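INSIG protein homolog (Mycobacterium vanbaalenii PYR-1, PDB 4XU6) binds diacylglycerol in the membrane as a homotrimer of six-helix subunits related to the sterol-sensing Insig proteins. Local coordinates at residues M1-L13 and A56-P68. Numbering follows the deposited sequence.
Sequences MRLRISEAVVLFL and ATASLAELRLHLP. With BOG (octyl beta-D-glucopyranoside), chain B.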
loop_
_atom_site.group_PDB
_atom_site.type_symbol
_atom_site.label_atom_id
_atom_site.label_comp_id
_atom_site.label_asym_id
_atom_site.label_seq_id
_atom_site.Cartn_x
_atom_site.Cartn_y
_atom_site.Cartn_z
ATOM N N MET A 1 29.700 19.583 -11.561
ATOM C CA MET A 1 28.392 19.089 -11.149
ATOM C C MET A 1 28.134 19.393 -9.674
ATOM O O MET A 1 29.057 19.721 -8.922
ATOM C CB MET A 1 28.243 17.595 -11.454
ATOM C CG MET A 1 29.049 16.659 -10.568
ATOM S SD MET A 1 28.777 14.934 -11.028
ATOM C CE MET A 1 29.517 14.061 -9.654
ATOM N N ARG A 2 26.874 19.301 -9.263
ATOM C CA ARG A 2 26.490 19.742 -7.924
ATOM C C ARG A 2 26.622 18.656 -6.867
ATOM O O ARG A 2 26.988 18.942 -5.721
ATOM C CB ARG A 2 25.095 20.358 -7.961
ATOM C CG ARG A 2 25.047 21.422 -9.039
ATOM C CD ARG A 2 23.961 22.444 -8.891
ATOM N NE ARG A 2 24.265 23.572 -9.774
ATOM C CZ ARG A 2 23.390 24.493 -10.163
ATOM N NH1 ARG A 2 23.779 25.473 -10.968
ATOM N NH2 ARG A 2 22.129 24.439 -9.755
ATOM N N LEU A 3 26.338 17.416 -7.254
ATOM C CA LEU A 3 26.663 16.273 -6.406
ATOM C C LEU A 3 28.173 16.161 -6.290
ATOM O O LEU A 3 28.899 16.454 -7.241
ATOM C CB LEU A 3 26.115 14.975 -7.004
ATOM C CG LEU A 3 24.607 14.748 -6.999
ATOM C CD1 LEU A 3 24.239 13.470 -7.768
ATOM C CD2 LEU A 3 24.116 14.673 -5.557
ATOM N N ARG A 4 28.651 15.742 -5.126
ATOM C CA ARG A 4 30.052 15.381 -4.987
ATOM C C ARG A 4 30.207 13.946 -5.480
ATOM O O ARG A 4 29.225 13.196 -5.519
ATOM C CB ARG A 4 30.497 15.546 -3.534
ATOM C CG ARG A 4 30.566 17.011 -3.121
ATOM C CD ARG A 4 30.460 17.195 -1.625
ATOM N NE ARG A 4 30.601 18.605 -1.260
ATOM C CZ ARG A 4 30.525 19.064 -0.016
ATOM N NH1 ARG A 4 30.311 18.217 0.985
ATOM N NH2 ARG A 4 30.675 20.369 0.229
ATOM N N ILE A 5 31.417 13.572 -5.890
ATOM C CA ILE A 5 31.639 12.241 -6.458
ATOM C C ILE A 5 31.166 11.138 -5.515
ATOM O O ILE A 5 30.532 10.177 -5.949
ATOM C CB ILE A 5 33.123 12.010 -6.840
ATOM C CG1 ILE A 5 33.520 12.926 -7.999
ATOM C CG2 ILE A 5 33.361 10.558 -7.240
ATOM N N SER A 6 31.448 11.293 -4.224
ATOM C CA SER A 6 31.084 10.268 -3.253
ATOM C C SER A 6 29.570 10.091 -3.158
ATOM O O SER A 6 29.072 8.971 -2.990
ATOM C CB SER A 6 31.651 10.604 -1.875
ATOM O OG SER A 6 31.072 11.796 -1.362
ATOM N N GLU A 7 28.847 11.203 -3.251
ATOM C CA GLU A 7 27.388 11.186 -3.205
ATOM C C GLU A 7 26.823 10.513 -4.438
ATOM O O GLU A 7 25.892 9.705 -4.346
ATOM C CB GLU A 7 26.851 12.616 -3.074
ATOM C CG GLU A 7 27.243 13.258 -1.761
ATOM C CD GLU A 7 27.139 14.764 -1.770
ATOM O OE1 GLU A 7 26.871 15.349 -2.842
ATOM O OE2 GLU A 7 27.318 15.368 -0.695
ATOM N N ALA A 8 27.395 10.840 -5.594
ATOM C CA ALA A 8 26.975 10.248 -6.855
ATOM C C ALA A 8 27.204 8.739 -6.843
ATOM O O ALA A 8 26.405 7.981 -7.388
ATOM C CB ALA A 8 27.707 10.893 -8.032
ATOM N N VAL A 9 28.292 8.304 -6.216
ATOM C CA VAL A 9 28.589 6.873 -6.149
ATOM C C VAL A 9 27.599 6.129 -5.246
ATOM O O VAL A 9 27.130 5.040 -5.597
ATOM C CB VAL A 9 30.045 6.606 -5.720
ATOM C CG1 VAL A 9 30.247 5.137 -5.388
ATOM C CG2 VAL A 9 30.995 7.026 -6.839
ATOM N N VAL A 10 27.269 6.723 -4.102
ATOM C CA VAL A 10 26.282 6.127 -3.199
ATOM C C VAL A 10 24.912 6.007 -3.870
ATOM O O VAL A 10 24.253 4.975 -3.752
ATOM C CB VAL A 10 26.155 6.900 -1.873
ATOM C CG1 VAL A 10 24.926 6.435 -1.103
ATOM C CG2 VAL A 10 27.426 6.731 -1.027
ATOM N N LEU A 11 24.498 7.048 -4.587
ATOM C CA LEU A 11 23.230 7.007 -5.320
ATOM C C LEU A 11 23.249 5.967 -6.438
ATOM O O LEU A 11 22.247 5.273 -6.667
ATOM C CB LEU A 11 22.888 8.388 -5.886
ATOM C CG LEU A 11 22.656 9.461 -4.825
ATOM C CD1 LEU A 11 22.296 10.782 -5.476
ATOM C CD2 LEU A 11 21.560 9.023 -3.847
ATOM N N PHE A 12 24.386 5.867 -7.133
ATOM C CA PHE A 12 24.576 4.863 -8.182
ATOM C C PHE A 12 24.392 3.460 -7.615
ATOM O O PHE A 12 23.705 2.637 -8.211
ATOM C CB PHE A 12 25.975 4.992 -8.815
ATOM C CG PHE A 12 26.306 3.896 -9.805
ATOM C CD1 PHE A 12 25.987 4.036 -11.152
ATOM C CD2 PHE A 12 26.935 2.725 -9.384
ATOM C CE1 PHE A 12 26.283 3.030 -12.075
ATOM C CE2 PHE A 12 27.237 1.708 -10.292
ATOM C CZ PHE A 12 26.909 1.860 -11.643
ATOM N N LEU A 13 25.030 3.190 -6.476
ATOM C CA LEU A 13 24.955 1.869 -5.850
ATOM C C LEU A 13 23.555 1.566 -5.330
ATOM O O LEU A 13 23.071 0.446 -5.453
ATOM C CB LEU A 13 25.966 1.753 -4.705
ATOM C CG LEU A 13 27.439 1.838 -5.119
ATOM C CD1 LEU A 13 28.347 1.840 -3.896
ATOM C CD2 LEU A 13 27.808 0.703 -6.076
ATOM N N ALA A 56 21.170 6.333 -14.048
ATOM C CA ALA A 56 19.951 7.131 -14.104
ATOM C C ALA A 56 19.594 7.727 -12.745
ATOM O O ALA A 56 19.120 8.858 -12.671
ATOM C CB ALA A 56 18.801 6.301 -14.636
ATOM N N THR A 57 19.808 6.960 -11.673
ATOM C CA THR A 57 19.535 7.436 -10.316
ATOM C C THR A 57 20.401 8.653 -9.966
ATOM O O THR A 57 19.911 9.687 -9.480
ATOM C CB THR A 57 19.794 6.324 -9.275
ATOM O OG1 THR A 57 19.032 5.154 -9.617
ATOM C CG2 THR A 57 19.412 6.815 -7.871
ATOM N N ALA A 58 21.699 8.533 -10.218
ATOM C CA ALA A 58 22.607 9.637 -9.917
ATOM C C ALA A 58 22.310 10.830 -10.827
ATOM O O ALA A 58 22.405 11.978 -10.396
ATOM C CB ALA A 58 24.064 9.194 -10.059
ATOM N N SER A 59 21.960 10.556 -12.079
ATOM C CA SER A 59 21.698 11.613 -13.057
ATOM C C SER A 59 20.446 12.431 -12.736
ATOM O O SER A 59 20.435 13.651 -12.901
ATOM C CB SER A 59 21.586 11.025 -14.467
ATOM O OG SER A 59 22.833 10.503 -14.898
ATOM N N LEU A 60 19.387 11.749 -12.310
ATOM C CA LEU A 60 18.129 12.408 -11.975
ATOM C C LEU A 60 18.275 13.201 -10.684
ATOM O O LEU A 60 17.686 14.278 -10.521
ATOM C CB LEU A 60 16.998 11.370 -11.862
ATOM C CG LEU A 60 16.552 10.753 -13.190
ATOM C CD1 LEU A 60 15.800 9.421 -12.994
ATOM C CD2 LEU A 60 15.685 11.728 -13.968
ATOM N N ALA A 61 19.073 12.677 -9.761
ATOM C CA ALA A 61 19.372 13.419 -8.545
ATOM C C ALA A 61 20.127 14.702 -8.901
ATOM O O ALA A 61 19.831 15.780 -8.386
ATOM C CB ALA A 61 20.195 12.572 -7.599
ATOM N N GLU A 62 21.117 14.572 -9.776
ATOM C CA GLU A 62 21.875 15.740 -10.235
ATOM C C GLU A 62 20.959 16.747 -10.938
ATOM O O GLU A 62 21.013 17.954 -10.653
ATOM C CB GLU A 62 23.011 15.302 -11.170
ATOM C CG GLU A 62 23.782 16.466 -11.812
ATOM C CD GLU A 62 24.662 17.217 -10.831
ATOM O OE1 GLU A 62 24.956 16.674 -9.744
ATOM O OE2 GLU A 62 25.068 18.357 -11.156
ATOM N N LEU A 63 20.112 16.249 -11.840
ATOM C CA LEU A 63 19.141 17.091 -12.550
ATOM C C LEU A 63 18.313 17.962 -11.602
ATOM O O LEU A 63 18.145 19.165 -11.839
ATOM C CB LEU A 63 18.209 16.237 -13.423
ATOM C CG LEU A 63 17.011 16.934 -14.090
ATOM C CD1 LEU A 63 17.462 18.071 -15.019
ATOM C CD2 LEU A 63 16.128 15.937 -14.848
ATOM N N ARG A 64 17.793 17.355 -10.534
ATOM C CA ARG A 64 16.984 18.084 -9.559
ATOM C C ARG A 64 17.754 19.272 -8.976
ATOM O O ARG A 64 17.187 20.343 -8.754
ATOM C CB ARG A 64 16.510 17.154 -8.424
ATOM C CG ARG A 64 15.821 17.891 -7.267
ATOM C CD ARG A 64 14.562 18.586 -7.779
ATOM N NE ARG A 64 13.825 19.354 -6.767
ATOM C CZ ARG A 64 13.976 20.663 -6.560
ATOM N NH1 ARG A 64 14.871 21.355 -7.261
ATOM N NH2 ARG A 64 13.240 21.286 -5.644
ATOM N N LEU A 65 19.050 19.084 -8.743
ATOM C CA LEU A 65 19.871 20.154 -8.179
ATOM C C LEU A 65 20.106 21.322 -9.151
ATOM O O LEU A 65 20.653 22.360 -8.769
ATOM C CB LEU A 65 21.196 19.601 -7.654
ATOM C CG LEU A 65 21.065 18.553 -6.543
ATOM C CD1 LEU A 65 22.433 18.044 -6.133
ATOM C CD2 LEU A 65 20.312 19.126 -5.340
ATOM N N HIS A 66 19.685 21.158 -10.399
ATOM C CA HIS A 66 19.766 22.241 -11.376
ATOM C C HIS A 66 18.399 22.887 -11.595
ATOM O O HIS A 66 18.263 23.834 -12.375
ATOM C CB HIS A 66 20.344 21.726 -12.699
ATOM C CG HIS A 66 21.795 21.366 -12.618
ATOM N ND1 HIS A 66 22.800 22.251 -12.941
ATOM C CD2 HIS A 66 22.410 20.222 -12.235
ATOM C CE1 HIS A 66 23.974 21.670 -12.763
ATOM N NE2 HIS A 66 23.764 20.437 -12.336
ATOM N N LEU A 67 17.388 22.372 -10.898
ATOM C CA LEU A 67 16.030 22.893 -11.015
ATOM C C LEU A 67 15.758 23.799 -9.815
ATOM O O LEU A 67 16.476 23.724 -8.813
ATOM C CB LEU A 67 15.016 21.738 -11.108
ATOM C CG LEU A 67 15.206 20.779 -12.290
ATOM C CD1 LEU A 67 14.233 19.620 -12.223
ATOM C CD2 LEU A 67 15.058 21.505 -13.626
ATOM N N PRO A 68 14.738 24.678 -9.916
ATOM C CA PRO A 68 14.568 25.705 -8.880
ATOM C C PRO A 68 14.390 25.156 -7.459
ATOM O O PRO A 68 13.748 24.117 -7.263
ATOM C CB PRO A 68 13.289 26.435 -9.314
ATOM C CG PRO A 68 13.202 26.213 -10.793
ATOM C CD PRO A 68 13.735 24.818 -10.993
HETATM C C1 BOG B . 29.459 12.909 2.106
HETATM O O1 BOG B . 28.490 12.383 1.204
HETATM C C2 BOG B . 29.344 14.440 2.168
HETATM O O2 BOG B . 29.548 14.987 0.858
HETATM C C3 BOG B . 30.364 15.013 3.134
HETATM O O3 BOG B . 30.136 16.419 3.294
HETATM C C4 BOG B . 30.219 14.330 4.487
HETATM O O4 BOG B . 31.276 14.776 5.346
HETATM C C5 BOG B . 30.246 12.804 4.349
HETATM O O5 BOG B . 29.262 12.362 3.409
HETATM C C6 BOG B . 30.011 12.110 5.692
HETATM O O6 BOG B . 28.714 12.434 6.206
HETATM C "C1'" BOG B . 28.368 10.952 1.233
HETATM C "C2'" BOG B . 27.043 10.595 0.558
HETATM C "C3'" BOG B . 26.233 9.555 1.307
HETATM C "C4'" BOG B . 24.834 10.078 1.608
HETATM C "C5'" BOG B . 23.861 9.923 0.448
HETATM C "C6'" BOG B . 22.590 9.235 0.952
HETATM C "C7'" BOG B . 21.443 9.323 -0.052
HETATM C "C8'" BOG B . 21.011 10.763 -0.246
#
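Transmembrane helices 5-29 and 48-64 pack at Leu11 and Ala58, while Glu62, late in the second, holds the N-terminal segment 1-4, which leads into the first helix. Its carboxylate receives two successive backbone amides on its syn lone pairs: Arg2 N gives a nearly straight bond to OE2 (2.8 Å, 172°) and Leu3 N another to OE1 (2.9 Å). The bend at chi2 (71°) turns the acid toward these amides. OE2 also accepts His66 NE2 on its anti side, well out of the carboxylate plane, at 2.7 Å, and this second bond would steady both the carboxylate and the imidazole. Over one face of that ring lies the extended Arg2 side chain, its guanidinium stacked with centres 4.1 Å apart and planes at 20°, while NH2 bonds to Leu65 O (2.7 Å). Long and flat-ended, arginine can do both at this exposed edge of the contact. Deeper in, Leu3 sets CD2 against Leu65 CD1 (3.8 Å), and Leu11 presses CD1 tightly on Ala61 CB at 3.5 Å. The small Ala58 and Ala61 let the axes of segments 5-13 and 56-64 come within 7.8 Å, alanines facing leucine, as in closely packed helices of a transmembrane bundle, here that of an Insig homolog.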